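Local coordinates for protein VP5 (Halorubrum pleomorphic virus 6, PDB 6QGL) that serves as an envelope protein of a haloarchaeal pleomorphic virus and probably drives fusion of the viral and host membranes, at residues A[22-27]-A[66-71]; A[113-118]-A[237-242]; A[79-84]-A[271-276]; A[117-122]-A[204-209]. All coordinates share one frame; numbering follows the deposited sequence.

Contact 1 (A[22-27]-A[66-71]); sequences VGWTLR and VDNQNI
Val22 meets Ile71 and Asn68 in a buried, mainly apolar contact. Its side chain starts toward the other segment. CB lies 3.9 Å from Ile71 CD1. From there the two methyls divide the work. CG1 stands anti to the backbone N (chi1 177°) and points at the tip of Ile71. The pair is modelled closer than carbons can sit, so its exact spacing is doubtful. CG2 is the other tip. It packs 3.5 Å from Ile71 CD1 and 4.0 Å from Asn68 CG. One methyl therefore touches both partners. Val22 and Ile71 approach tip to tip, whereas Asn68 passes Val22 at a slant. The amide of Asn68 is probably turned over in the model, so nothing is rested on which end is oxygen and which nitrogen. Trp24 brings its indole edge toward that same amide. NE1 of Trp24 has a weak bond to Thr64 O.

The 22-27 segment is braced from within. Thr25 OG1 donates to Val22 O at 2.7 Å, nearly in line with the C=O bond. Thr25 N donates to the same oxygen at 3.1 Å, so two bonds grip it. Thr25 CG2 sits 3.5 Å above the plane of the Trp24 ring, over its centre. A transmembrane helix is predicted for 4-26, yet residues 23-25 form a short 3-10 turn here.

The contact joins this turn to the loop between helices 43-66 and 73-92. Leu297 packs on Val22, and Leu294 of helix 289-296 packs on Ile71. Tyr348 of strand 347-352 touches Asn68 and Ile71.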
loop_
_atom_site.group_PDB
_atom_site.type_symbol
_atom_site.label_atom_id
_atom_site.label_comp_id
_atom_site.label_asym_id
_atom_site.label_seq_id
_atom_site.Cartn_x
_atom_site.Cartn_y
_atom_site.Cartn_z
ATOM N N VAL A 22 3.350 -4.608 2.538
ATOM C CA VAL A 22 2.522 -5.651 3.150
ATOM C C VAL A 22 3.241 -6.249 4.375
ATOM O O VAL A 22 2.688 -7.109 5.060
ATOM C CB VAL A 22 2.138 -6.730 2.103
ATOM C CG1 VAL A 22 1.352 -7.856 2.739
ATOM C CG2 VAL A 22 1.348 -6.128 0.950
ATOM N N GLY A 23 4.445 -5.761 4.657
ATOM C CA GLY A 23 5.257 -6.229 5.776
ATOM C C GLY A 23 4.610 -6.134 7.144
ATOM O O GLY A 23 4.999 -6.862 8.060
ATOM N N TRP A 24 3.607 -5.243 7.283
ATOM C CA TRP A 24 2.855 -5.014 8.518
ATOM C C TRP A 24 2.035 -6.237 8.947
ATOM O O TRP A 24 1.675 -6.350 10.119
ATOM C CB TRP A 24 1.975 -3.760 8.395
ATOM C CG TRP A 24 0.875 -3.867 7.382
ATOM C CD1 TRP A 24 0.946 -3.551 6.059
ATOM C CD2 TRP A 24 -0.480 -4.265 7.630
ATOM N NE1 TRP A 24 -0.268 -3.770 5.456
ATOM C CE2 TRP A 24 -1.173 -4.178 6.402
ATOM C CE3 TRP A 24 -1.185 -4.666 8.778
ATOM C CZ2 TRP A 24 -2.530 -4.506 6.282
ATOM C CZ3 TRP A 24 -2.528 -4.989 8.660
ATOM C CH2 TRP A 24 -3.189 -4.905 7.426
ATOM N N THR A 25 1.753 -7.149 8.000
ATOM C CA THR A 25 1.008 -8.380 8.273
ATOM C C THR A 25 1.944 -9.509 8.698
ATOM O O THR A 25 1.462 -10.556 9.118
ATOM C CB THR A 25 0.174 -8.807 7.050
ATOM O OG1 THR A 25 1.039 -9.048 5.942
ATOM C CG2 THR A 25 -0.899 -7.800 6.679
ATOM N N LEU A 26 3.271 -9.318 8.568
ATOM C CA LEU A 26 4.247 -10.363 8.890
ATOM C C LEU A 26 5.313 -9.966 9.910
ATOM O O LEU A 26 5.981 -10.852 10.443
ATOM C CB LEU A 26 4.915 -10.881 7.597
ATOM C CG LEU A 26 3.970 -11.343 6.478
ATOM C CD1 LEU A 26 4.690 -11.432 5.161
ATOM C CD2 LEU A 26 3.305 -12.668 6.817
ATOM N N ARG A 27 5.499 -8.658 10.167
ATOM C CA ARG A 27 6.530 -8.162 11.094
ATOM C C ARG A 27 6.101 -6.860 11.749
ATOM O O ARG A 27 5.175 -6.218 11.260
ATOM C CB ARG A 27 7.841 -7.881 10.333
ATOM C CG ARG A 27 8.445 -9.074 9.629
ATOM C CD ARG A 27 9.563 -8.711 8.679
ATOM N NE ARG A 27 9.094 -7.929 7.538
ATOM C CZ ARG A 27 8.611 -8.436 6.409
ATOM N NH1 ARG A 27 8.501 -9.750 6.252
ATOM N NH2 ARG A 27 8.231 -7.632 5.429
ATOM N N VAL A 66 -4.993 0.343 4.063
ATOM C CA VAL A 66 -6.269 0.625 3.405
ATOM C C VAL A 66 -6.557 -0.205 2.124
ATOM O O VAL A 66 -7.673 -0.714 2.005
ATOM C CB VAL A 66 -6.380 2.155 3.134
ATOM C CG1 VAL A 66 -7.672 2.514 2.412
ATOM C CG2 VAL A 66 -6.251 2.961 4.430
ATOM N N ASP A 67 -5.604 -0.310 1.174
ATOM C CA ASP A 67 -5.839 -0.991 -0.113
ATOM C C ASP A 67 -5.339 -2.440 -0.235
ATOM O O ASP A 67 -5.349 -2.979 -1.346
ATOM C CB ASP A 67 -5.257 -0.162 -1.273
ATOM C CG ASP A 67 -6.254 0.678 -2.044
ATOM O OD1 ASP A 67 -7.472 0.408 -1.936
ATOM O OD2 ASP A 67 -5.817 1.592 -2.772
ATOM N N ASN A 68 -4.932 -3.084 0.866
ATOM C CA ASN A 68 -4.447 -4.466 0.791
ATOM C C ASN A 68 -5.440 -5.463 1.422
ATOM O O ASN A 68 -5.044 -6.381 2.140
ATOM C CB ASN A 68 -3.028 -4.566 1.373
ATOM C CG ASN A 68 -1.955 -3.886 0.545
ATOM O OD1 ASN A 68 -0.967 -3.372 1.072
ATOM N ND2 ASN A 68 -2.110 -3.872 -0.772
ATOM N N GLN A 69 -6.735 -5.274 1.125
ATOM C CA GLN A 69 -7.850 -6.075 1.647
ATOM C C GLN A 69 -7.839 -7.540 1.209
ATOM O O GLN A 69 -8.080 -8.418 2.039
ATOM C CB GLN A 69 -9.191 -5.432 1.263
ATOM C CG GLN A 69 -9.405 -4.044 1.854
ATOM C CD GLN A 69 -10.445 -3.272 1.086
ATOM O OE1 GLN A 69 -10.291 -2.981 -0.107
ATOM N NE2 GLN A 69 -11.526 -2.910 1.755
ATOM N N ASN A 70 -7.572 -7.807 -0.081
ATOM C CA ASN A 70 -7.590 -9.163 -0.633
ATOM C C ASN A 70 -6.346 -10.013 -0.306
ATOM O O ASN A 70 -6.229 -11.124 -0.829
ATOM C CB ASN A 70 -7.856 -9.134 -2.137
ATOM C CG ASN A 70 -9.248 -8.678 -2.494
ATOM O OD1 ASN A 70 -10.254 -9.290 -2.113
ATOM N ND2 ASN A 70 -9.337 -7.593 -3.244
ATOM N N ILE A 71 -5.443 -9.527 0.562
ATOM C CA ILE A 71 -4.270 -10.301 0.991
ATOM C C ILE A 71 -4.477 -10.784 2.430
ATOM O O ILE A 71 -3.606 -11.455 2.989
ATOM C CB ILE A 71 -2.900 -9.581 0.794
ATOM C CG1 ILE A 71 -2.818 -8.296 1.631
ATOM C CG2 ILE A 71 -2.584 -9.347 -0.691
ATOM C CD1 ILE A 71 -1.566 -7.779 1.856
#

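Contact 2 (A[113-118]-A[237-242]); sequences TTVRTN and TEMDTV
Arg116 and Asp240 cross at about a right angle and form a salt bridge between two long helices. The guanidinium and carboxylate planes stand 42° apart, so the groups do not pair flat. One oxygen takes both approaches. Arg116 NH2 donates to Asp240 OD1 at 2.6 Å, and Arg116 NH1 adds a weak bond to that oxygen at 2.9 Å. OD1 receives NH2 on its anti lone pair and lies 22° out of the guanidinium plane. Arg116 is extended from CG to NE, which carries its charge across to the other helix.

Met239 runs past Arg116 in the opposite direction. Its CG lies over one face of the guanidinium, and its SD is 4.1 Å from Arg116 CG. SD also sits 4.0 Å from Val115 CG1. The bend at chi3 (-87°) turns CE to the same methyl, again at 4.0 Å. Glu112 forms a second salt bridge, to Arg116 NE, and probably helps to hold the group in place.

The local helix axes are antiparallel, 11.8 Å apart, and the long side chains of Arg116 and Met239 reach across between them. The contact joins helix 97-140 to helix 229-257. Helix 73-92 packs beside them, with Val75 and Glu76 touching Val242.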
loop_
_atom_site.group_PDB
_atom_site.type_symbol
_atom_site.label_atom_id
_atom_site.label_comp_id
_atom_site.label_asym_id
_atom_site.label_seq_id
_atom_site.Cartn_x
_atom_site.Cartn_y
_atom_site.Cartn_z
ATOM N N THR A 113 -1.623 -9.643 17.761
ATOM C CA THR A 113 -1.155 -8.444 18.458
ATOM C C THR A 113 -0.265 -7.624 17.533
ATOM O O THR A 113 -0.483 -6.429 17.414
ATOM C CB THR A 113 -0.492 -8.798 19.802
ATOM O OG1 THR A 113 -1.433 -9.511 20.602
ATOM C CG2 THR A 113 -0.022 -7.568 20.574
ATOM N N THR A 114 0.674 -8.276 16.829
ATOM C CA THR A 114 1.587 -7.628 15.888
ATOM C C THR A 114 0.820 -6.941 14.752
ATOM O O THR A 114 1.029 -5.751 14.525
ATOM C CB THR A 114 2.642 -8.635 15.407
ATOM O OG1 THR A 114 3.314 -9.156 16.552
ATOM C CG2 THR A 114 3.660 -8.025 14.458
ATOM N N VAL A 115 -0.086 -7.680 14.078
ATOM C CA VAL A 115 -0.904 -7.201 12.959
ATOM C C VAL A 115 -1.797 -6.037 13.402
ATOM O O VAL A 115 -1.790 -4.990 12.751
ATOM C CB VAL A 115 -1.693 -8.367 12.279
ATOM C CG1 VAL A 115 -2.641 -7.851 11.201
ATOM C CG2 VAL A 115 -0.748 -9.406 11.692
ATOM N N ARG A 116 -2.523 -6.204 14.528
ATOM C CA ARG A 116 -3.407 -5.167 15.065
ATOM C C ARG A 116 -2.650 -3.932 15.513
ATOM O O ARG A 116 -3.048 -2.829 15.141
ATOM C CB ARG A 116 -4.286 -5.699 16.196
ATOM C CG ARG A 116 -5.403 -6.586 15.707
ATOM C CD ARG A 116 -6.529 -6.646 16.712
ATOM N NE ARG A 116 -7.450 -7.718 16.367
ATOM C CZ ARG A 116 -8.523 -7.582 15.596
ATOM N NH1 ARG A 116 -8.850 -6.390 15.104
ATOM N NH2 ARG A 116 -9.280 -8.629 15.319
ATOM N N THR A 117 -1.553 -4.109 16.284
ATOM C CA THR A 117 -0.709 -3.009 16.769
ATOM C C THR A 117 -0.201 -2.178 15.593
ATOM O O THR A 117 -0.313 -0.958 15.651
ATOM C CB THR A 117 0.412 -3.516 17.702
ATOM O OG1 THR A 117 -0.181 -4.151 18.833
ATOM C CG2 THR A 117 1.324 -2.406 18.197
ATOM N N ASN A 118 0.294 -2.831 14.515
ATOM C CA ASN A 118 0.783 -2.138 13.316
ATOM C C ASN A 118 -0.311 -1.316 12.653
ATOM O O ASN A 118 -0.074 -0.161 12.293
ATOM C CB ASN A 118 1.371 -3.124 12.309
ATOM C CG ASN A 118 2.648 -3.782 12.748
ATOM O OD1 ASN A 118 3.325 -3.366 13.699
ATOM N ND2 ASN A 118 2.992 -4.843 12.057
ATOM N N THR A 237 -12.904 -4.929 10.163
ATOM C CA THR A 237 -13.913 -5.997 10.138
ATOM C C THR A 237 -13.390 -7.266 9.470
ATOM O O THR A 237 -13.748 -8.363 9.896
ATOM C CB THR A 237 -15.236 -5.512 9.533
ATOM O OG1 THR A 237 -14.991 -4.967 8.237
ATOM C CG2 THR A 237 -15.939 -4.485 10.411
ATOM N N GLU A 238 -12.523 -7.115 8.448
ATOM C CA GLU A 238 -11.902 -8.231 7.740
ATOM C C GLU A 238 -10.864 -8.912 8.631
ATOM O O GLU A 238 -10.776 -10.142 8.633
ATOM C CB GLU A 238 -11.265 -7.748 6.435
ATOM C CG GLU A 238 -12.235 -7.637 5.273
ATOM C CD GLU A 238 -11.856 -6.635 4.195
ATOM O OE1 GLU A 238 -10.650 -6.515 3.885
ATOM O OE2 GLU A 238 -12.768 -5.966 3.657
ATOM N N MET A 239 -10.108 -8.109 9.412
ATOM C CA MET A 239 -9.104 -8.577 10.368
ATOM C C MET A 239 -9.781 -9.428 11.444
ATOM O O MET A 239 -9.270 -10.498 11.776
ATOM C CB MET A 239 -8.397 -7.378 11.005
ATOM C CG MET A 239 -6.950 -7.611 11.327
ATOM S SD MET A 239 -6.143 -6.041 11.760
ATOM C CE MET A 239 -5.684 -5.473 10.177
ATOM N N ASP A 240 -10.953 -8.973 11.953
ATOM C CA ASP A 240 -11.738 -9.695 12.960
ATOM C C ASP A 240 -12.192 -11.039 12.404
ATOM O O ASP A 240 -12.055 -12.049 13.097
ATOM C CB ASP A 240 -12.963 -8.872 13.417
ATOM C CG ASP A 240 -12.666 -7.637 14.239
ATOM O OD1 ASP A 240 -11.537 -7.512 14.732
ATOM O OD2 ASP A 240 -13.573 -6.799 14.396
ATOM N N THR A 241 -12.694 -11.047 11.146
ATOM C CA THR A 241 -13.162 -12.241 10.445
ATOM C C THR A 241 -12.041 -13.275 10.358
ATOM O O THR A 241 -12.240 -14.424 10.752
ATOM C CB THR A 241 -13.719 -11.863 9.047
ATOM O OG1 THR A 241 -14.739 -10.874 9.192
ATOM C CG2 THR A 241 -14.272 -13.061 8.289
ATOM N N VAL A 242 -10.873 -12.849 9.866
ATOM C CA VAL A 242 -9.675 -13.657 9.673
ATOM C C VAL A 242 -9.220 -14.318 10.979
ATOM O O VAL A 242 -9.076 -15.537 10.996
ATOM C CB VAL A 242 -8.568 -12.821 8.971
ATOM C CG1 VAL A 242 -7.176 -13.410 9.174
ATOM C CG2 VAL A 242 -8.875 -12.665 7.487
#

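Contact 3 (A[79-84]-A[271-276]); sequences AYTEAK and LVTPRE
The guanidinium of Arg275 meets the carboxylate of Glu82 at its edge. Glu82 CD lies in the guanidinium plane, 3.8 Å from Arg275 NH1, and Glu82 OE1 is 3.3 Å from the same nitrogen. The two planes are turned 54° apart, so the groups do not form the flat, two-pronged pair. This is a salt bridge and not a hydrogen bond; the attraction is probably mostly that of the charges. Both side chains are extended and cross at a slant. In Arg275, CG points away from the backbone N (chi1 -173°), and the straight chain carries NH1 over to helix 73-92.

NE of Arg275 has a firmer partner, Leu26 O, which ties this residue to the 22-27 turn as well. Tyr111 of helix 97-140 touches both Glu82 and Arg275.

Beside the ion pair, at the preceding residue of helix 73-92, the contact is apolar. Thr81 and Thr273 face each other with their methyls, CG2 to CG2, at 4.3 Å. The hydroxyl of Thr81 is engaged elsewhere, with Gln472 NE2 and His77 O.

Thr273 is also the N-cap of helix 274-283. Its OG1 accepts from Glu276 N at 3.1 Å. In return, Thr273 N donates to Glu276 OE1 at 3.0 Å, in a nearly straight bond (169°). OE1 receives this N-H on its anti side, slightly out of the carboxylate plane. Thr273 OG1 adds a weak bond to the same oxygen. These reciprocal bonds make a capping box. The contact thus sets the capped start of one helix against the flank of another.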
loop_
_atom_site.group_PDB
_atom_site.type_symbol
_atom_site.label_atom_id
_atom_site.label_comp_id
_atom_site.label_asym_id
_atom_site.label_seq_id
_atom_site.Cartn_x
_atom_site.Cartn_y
_atom_site.Cartn_z
ATOM N N ALA A 79 -1.365 -17.407 10.067
ATOM C CA ALA A 79 -1.826 -17.697 11.423
ATOM C C ALA A 79 -2.068 -19.191 11.635
ATOM O O ALA A 79 -1.776 -19.692 12.721
ATOM C CB ALA A 79 -3.079 -16.902 11.734
ATOM N N TYR A 80 -2.569 -19.902 10.595
ATOM C CA TYR A 80 -2.806 -21.348 10.643
ATOM C C TYR A 80 -1.475 -22.088 10.689
ATOM O O TYR A 80 -1.342 -23.013 11.487
ATOM C CB TYR A 80 -3.603 -21.836 9.420
ATOM C CG TYR A 80 -5.101 -21.980 9.593
ATOM C CD1 TYR A 80 -5.635 -22.869 10.525
ATOM C CD2 TYR A 80 -5.984 -21.333 8.736
ATOM C CE1 TYR A 80 -7.014 -23.033 10.660
ATOM C CE2 TYR A 80 -7.363 -21.500 8.850
ATOM C CZ TYR A 80 -7.873 -22.350 9.816
ATOM O OH TYR A 80 -9.233 -22.504 9.921
ATOM N N THR A 81 -0.494 -21.687 9.834
ATOM C CA THR A 81 0.838 -22.307 9.773
ATOM C C THR A 81 1.474 -22.277 11.157
ATOM O O THR A 81 1.802 -23.327 11.708
ATOM C CB THR A 81 1.753 -21.605 8.740
ATOM O OG1 THR A 81 1.093 -21.494 7.483
ATOM C CG2 THR A 81 3.089 -22.319 8.550
ATOM N N GLU A 82 1.571 -21.071 11.736
ATOM C CA GLU A 82 2.196 -20.810 13.028
ATOM C C GLU A 82 1.537 -21.554 14.191
ATOM O O GLU A 82 2.247 -22.149 15.003
ATOM C CB GLU A 82 2.272 -19.303 13.300
ATOM C CG GLU A 82 3.369 -18.918 14.287
ATOM C CD GLU A 82 3.266 -17.549 14.939
ATOM O OE1 GLU A 82 2.571 -16.668 14.382
ATOM O OE2 GLU A 82 3.898 -17.351 16.003
ATOM N N ALA A 83 0.194 -21.543 14.254
ATOM C CA ALA A 83 -0.565 -22.221 15.305
ATOM C C ALA A 83 -0.503 -23.741 15.200
ATOM O O ALA A 83 -0.408 -24.408 16.232
ATOM C CB ALA A 83 -1.998 -21.764 15.291
ATOM N N LYS A 84 -0.568 -24.289 13.965
ATOM C CA LYS A 84 -0.505 -25.737 13.734
ATOM C C LYS A 84 0.829 -26.306 14.159
ATOM O O LYS A 84 0.850 -27.343 14.811
ATOM C CB LYS A 84 -0.803 -26.100 12.282
ATOM C CG LYS A 84 -2.264 -26.271 12.042
ATOM C CD LYS A 84 -2.536 -26.406 10.563
ATOM C CE LYS A 84 -4.019 -26.388 10.297
ATOM N NZ LYS A 84 -4.331 -26.680 8.884
ATOM N N LEU A 271 11.493 -26.521 10.924
ATOM C CA LEU A 271 10.855 -25.932 9.739
ATOM C C LEU A 271 11.056 -24.415 9.637
ATOM O O LEU A 271 10.902 -23.701 10.630
ATOM C CB LEU A 271 9.346 -26.284 9.717
ATOM C CG LEU A 271 8.449 -25.688 8.614
ATOM C CD1 LEU A 271 8.706 -26.337 7.282
ATOM C CD2 LEU A 271 6.991 -25.827 8.940
ATOM N N VAL A 272 11.401 -23.939 8.424
ATOM C CA VAL A 272 11.566 -22.522 8.102
ATOM C C VAL A 272 10.283 -22.127 7.365
ATOM O O VAL A 272 10.083 -22.505 6.205
ATOM C CB VAL A 272 12.863 -22.222 7.294
ATOM C CG1 VAL A 272 12.935 -20.752 6.883
ATOM C CG2 VAL A 272 14.106 -22.613 8.087
ATOM N N THR A 273 9.387 -21.434 8.080
ATOM C CA THR A 273 8.074 -21.010 7.587
ATOM C C THR A 273 8.195 -19.914 6.524
ATOM O O THR A 273 9.126 -19.109 6.621
ATOM C CB THR A 273 7.195 -20.516 8.754
ATOM O OG1 THR A 273 7.687 -19.261 9.221
ATOM C CG2 THR A 273 7.113 -21.507 9.901
ATOM N N PRO A 274 7.235 -19.800 5.562
ATOM C CA PRO A 274 7.308 -18.707 4.570
ATOM C C PRO A 274 7.440 -17.314 5.193
ATOM O O PRO A 274 8.134 -16.467 4.625
ATOM C CB PRO A 274 6.006 -18.862 3.782
ATOM C CG PRO A 274 5.666 -20.301 3.906
ATOM C CD PRO A 274 6.060 -20.662 5.309
ATOM N N ARG A 275 6.823 -17.100 6.385
ATOM C CA ARG A 275 6.901 -15.853 7.155
ATOM C C ARG A 275 8.354 -15.623 7.596
ATOM O O ARG A 275 8.899 -14.561 7.301
ATOM C CB ARG A 275 5.948 -15.887 8.370
ATOM C CG ARG A 275 5.855 -14.565 9.130
ATOM C CD ARG A 275 5.250 -14.728 10.513
ATOM N NE ARG A 275 5.290 -13.473 11.269
ATOM C CZ ARG A 275 4.998 -13.357 12.562
ATOM N NH1 ARG A 275 4.643 -14.422 13.270
ATOM N NH2 ARG A 275 5.065 -12.174 13.159
ATOM N N GLU A 276 8.988 -16.638 8.245
ATOM C CA GLU A 276 10.389 -16.609 8.700
ATOM C C GLU A 276 11.352 -16.353 7.537
ATOM O O GLU A 276 12.300 -15.587 7.696
ATOM C CB GLU A 276 10.770 -17.918 9.408
ATOM C CG GLU A 276 10.289 -18.017 10.845
ATOM C CD GLU A 276 10.372 -19.396 11.478
ATOM O OE1 GLU A 276 10.339 -20.407 10.737
ATOM O OE2 GLU A 276 10.453 -19.464 12.725
#

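Contact 4 (A[117-122]-A[204-209]); sequences TNFYKS and YNPKEV
Pro206 and Lys207 lie in the turn of a beta hairpin, between strands 201-204 and 209-213, and they rest on Phe119 and Tyr120 of helix 97-140. Pro206 uses one ring carbon. Its CB is 3.7 Å from Phe119 CE2 and 4.1 Å from Phe119 CZ. The two side chains slide past each other in opposite directions. Phe119 can reach the turn because its CG stands anti to the backbone N (chi1 179°).

Lys207 crosses Tyr120 at about a right angle. Its CE lies 3.9 Å from Tyr120 CZ, beside the phenol oxygen. The last torsion of Lys207 bends (chi4 -72°) and brings NZ to Tyr120 OH. That bond is weak, at 3.2 Å. The stronger partner of this hydroxyl is Glu236 OE1 of helix 229-257.

Asn205 shapes the turn itself. Its OD1 accepts from Glu208 N at 2.9 Å, with the donor nearly in line with the side-chain C=O. It also takes a weak bond from Lys207 N. Asn205 N donates back to Glu208 O at 3.1 Å, which closes the turn.

Pro206 O accepts from Asn233 ND2, so helix 229-257 holds the turn too. The contact docks the four-stranded antiparallel sheet onto the helices through a hairpin turn built on an Asx motif.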
loop_
_atom_site.group_PDB
_atom_site.type_symbol
_atom_site.label_atom_id
_atom_site.label_comp_id
_atom_site.label_asym_id
_atom_site.label_seq_id
_atom_site.Cartn_x
_atom_site.Cartn_y
_atom_site.Cartn_z
ATOM N N THR A 117 -1.553 -4.109 16.284
ATOM C CA THR A 117 -0.709 -3.009 16.769
ATOM C C THR A 117 -0.201 -2.178 15.593
ATOM O O THR A 117 -0.313 -0.958 15.651
ATOM C CB THR A 117 0.412 -3.516 17.702
ATOM O OG1 THR A 117 -0.181 -4.151 18.833
ATOM C CG2 THR A 117 1.324 -2.406 18.197
ATOM N N ASN A 118 0.294 -2.831 14.515
ATOM C CA ASN A 118 0.783 -2.138 13.316
ATOM C C ASN A 118 -0.311 -1.316 12.653
ATOM O O ASN A 118 -0.074 -0.161 12.293
ATOM C CB ASN A 118 1.371 -3.124 12.309
ATOM C CG ASN A 118 2.648 -3.782 12.748
ATOM O OD1 ASN A 118 3.325 -3.366 13.699
ATOM N ND2 ASN A 118 2.992 -4.843 12.057
ATOM N N PHE A 119 -1.510 -1.908 12.518
ATOM C CA PHE A 119 -2.681 -1.281 11.923
ATOM C C PHE A 119 -3.130 -0.056 12.733
ATOM O O PHE A 119 -3.269 1.024 12.156
ATOM C CB PHE A 119 -3.812 -2.314 11.759
ATOM C CG PHE A 119 -5.094 -1.777 11.176
ATOM C CD1 PHE A 119 -5.171 -1.418 9.835
ATOM C CD2 PHE A 119 -6.233 -1.651 11.962
ATOM C CE1 PHE A 119 -6.357 -0.912 9.298
ATOM C CE2 PHE A 119 -7.423 -1.160 11.420
ATOM C CZ PHE A 119 -7.477 -0.798 10.091
ATOM N N TYR A 120 -3.311 -0.210 14.065
ATOM C CA TYR A 120 -3.724 0.898 14.937
ATOM C C TYR A 120 -2.645 1.962 15.091
ATOM O O TYR A 120 -2.982 3.135 15.253
ATOM C CB TYR A 120 -4.203 0.408 16.312
ATOM C CG TYR A 120 -5.324 -0.607 16.277
ATOM C CD1 TYR A 120 -6.394 -0.469 15.398
ATOM C CD2 TYR A 120 -5.343 -1.675 17.169
ATOM C CE1 TYR A 120 -7.425 -1.402 15.364
ATOM C CE2 TYR A 120 -6.372 -2.612 17.148
ATOM C CZ TYR A 120 -7.413 -2.468 16.246
ATOM O OH TYR A 120 -8.424 -3.390 16.225
ATOM N N LYS A 121 -1.355 1.563 15.020
ATOM C CA LYS A 121 -0.220 2.487 15.097
ATOM C C LYS A 121 -0.252 3.474 13.930
ATOM O O LYS A 121 -0.027 4.663 14.154
ATOM C CB LYS A 121 1.121 1.735 15.131
ATOM C CG LYS A 121 1.756 1.677 16.517
ATOM C CD LYS A 121 2.813 0.580 16.653
ATOM C CE LYS A 121 4.154 0.881 16.023
ATOM N NZ LYS A 121 4.988 -0.346 15.916
ATOM N N SER A 122 -0.566 2.992 12.701
ATOM C CA SER A 122 -0.642 3.839 11.506
ATOM C C SER A 122 -1.837 4.798 11.547
ATOM O O SER A 122 -1.724 5.915 11.035
ATOM C CB SER A 122 -0.620 3.011 10.223
ATOM O OG SER A 122 -1.884 2.457 9.905
ATOM N N TYR A 204 -14.792 9.131 15.904
ATOM C CA TYR A 204 -14.599 7.790 15.349
ATOM C C TYR A 204 -13.146 7.296 15.417
ATOM O O TYR A 204 -12.240 8.040 15.801
ATOM C CB TYR A 204 -15.148 7.711 13.902
ATOM C CG TYR A 204 -14.362 8.495 12.874
ATOM C CD1 TYR A 204 -14.511 9.874 12.754
ATOM C CD2 TYR A 204 -13.531 7.849 11.963
ATOM C CE1 TYR A 204 -13.803 10.597 11.798
ATOM C CE2 TYR A 204 -12.824 8.559 10.998
ATOM C CZ TYR A 204 -12.961 9.933 10.921
ATOM O OH TYR A 204 -12.259 10.624 9.965
ATOM N N ASN A 205 -12.950 6.025 15.048
ATOM C CA ASN A 205 -11.676 5.306 14.979
ATOM C C ASN A 205 -11.869 4.125 13.999
ATOM O O ASN A 205 -12.997 3.957 13.528
ATOM C CB ASN A 205 -11.230 4.837 16.385
ATOM C CG ASN A 205 -12.223 4.007 17.164
ATOM O OD1 ASN A 205 -12.920 3.138 16.635
ATOM N ND2 ASN A 205 -12.289 4.238 18.463
ATOM N N PRO A 206 -10.854 3.279 13.673
ATOM C CA PRO A 206 -11.115 2.165 12.742
ATOM C C PRO A 206 -12.176 1.158 13.214
ATOM O O PRO A 206 -12.758 0.476 12.376
ATOM C CB PRO A 206 -9.743 1.497 12.596
ATOM C CG PRO A 206 -8.763 2.536 12.973
ATOM C CD PRO A 206 -9.433 3.294 14.077
ATOM N N LYS A 207 -12.440 1.075 14.536
ATOM C CA LYS A 207 -13.402 0.127 15.117
ATOM C C LYS A 207 -14.869 0.552 15.012
ATOM O O LYS A 207 -15.711 -0.280 14.671
ATOM C CB LYS A 207 -13.058 -0.189 16.585
ATOM C CG LYS A 207 -11.818 -1.052 16.785
ATOM C CD LYS A 207 -11.624 -1.373 18.268
ATOM C CE LYS A 207 -10.544 -2.389 18.540
ATOM N NZ LYS A 207 -10.950 -3.756 18.124
ATOM N N GLU A 208 -15.188 1.821 15.345
ATOM C CA GLU A 208 -16.571 2.321 15.359
ATOM C C GLU A 208 -16.693 3.836 15.199
ATOM O O GLU A 208 -15.714 4.560 15.384
ATOM C CB GLU A 208 -17.271 1.903 16.677
ATOM C CG GLU A 208 -16.605 2.455 17.933
ATOM C CD GLU A 208 -17.477 2.602 19.164
ATOM O OE1 GLU A 208 -18.686 2.897 19.019
ATOM O OE2 GLU A 208 -16.936 2.450 20.283
ATOM N N VAL A 209 -17.923 4.304 14.905
ATOM C CA VAL A 209 -18.303 5.716 14.832
ATOM C C VAL A 209 -19.090 5.965 16.124
ATOM O O VAL A 209 -20.188 5.425 16.289
ATOM C CB VAL A 209 -19.139 6.069 13.567
ATOM C CG1 VAL A 209 -19.606 7.519 13.595
ATOM C CG2 VAL A 209 -18.356 5.803 12.293
#

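Contacts 1, 2 and 4 are buried, and contact 3 is only partly so. The centre of contact 1 lies nearest the centre of the chain, about 8 Å from it, and that of contact 3 farthest, about 24 Å. Contacts 2 and 4 share helix 97-140 and residues Thr117 and Asn118. They join it to a helix and to a hairpin turn, and Met239 CE packs on Phe119 CG at 3.9 Å. Asn118 also links them to contact 1, its ND2 meeting the carbonyls of Trp24 and Arg27. Chemistry differs with place. Contact 1 is chiefly apolar, contacts 2 and 3 add a salt bridge to apolar packing, and contact 4 pairs proline-phenylalanine packing with a weak lysine-tyrosine bond.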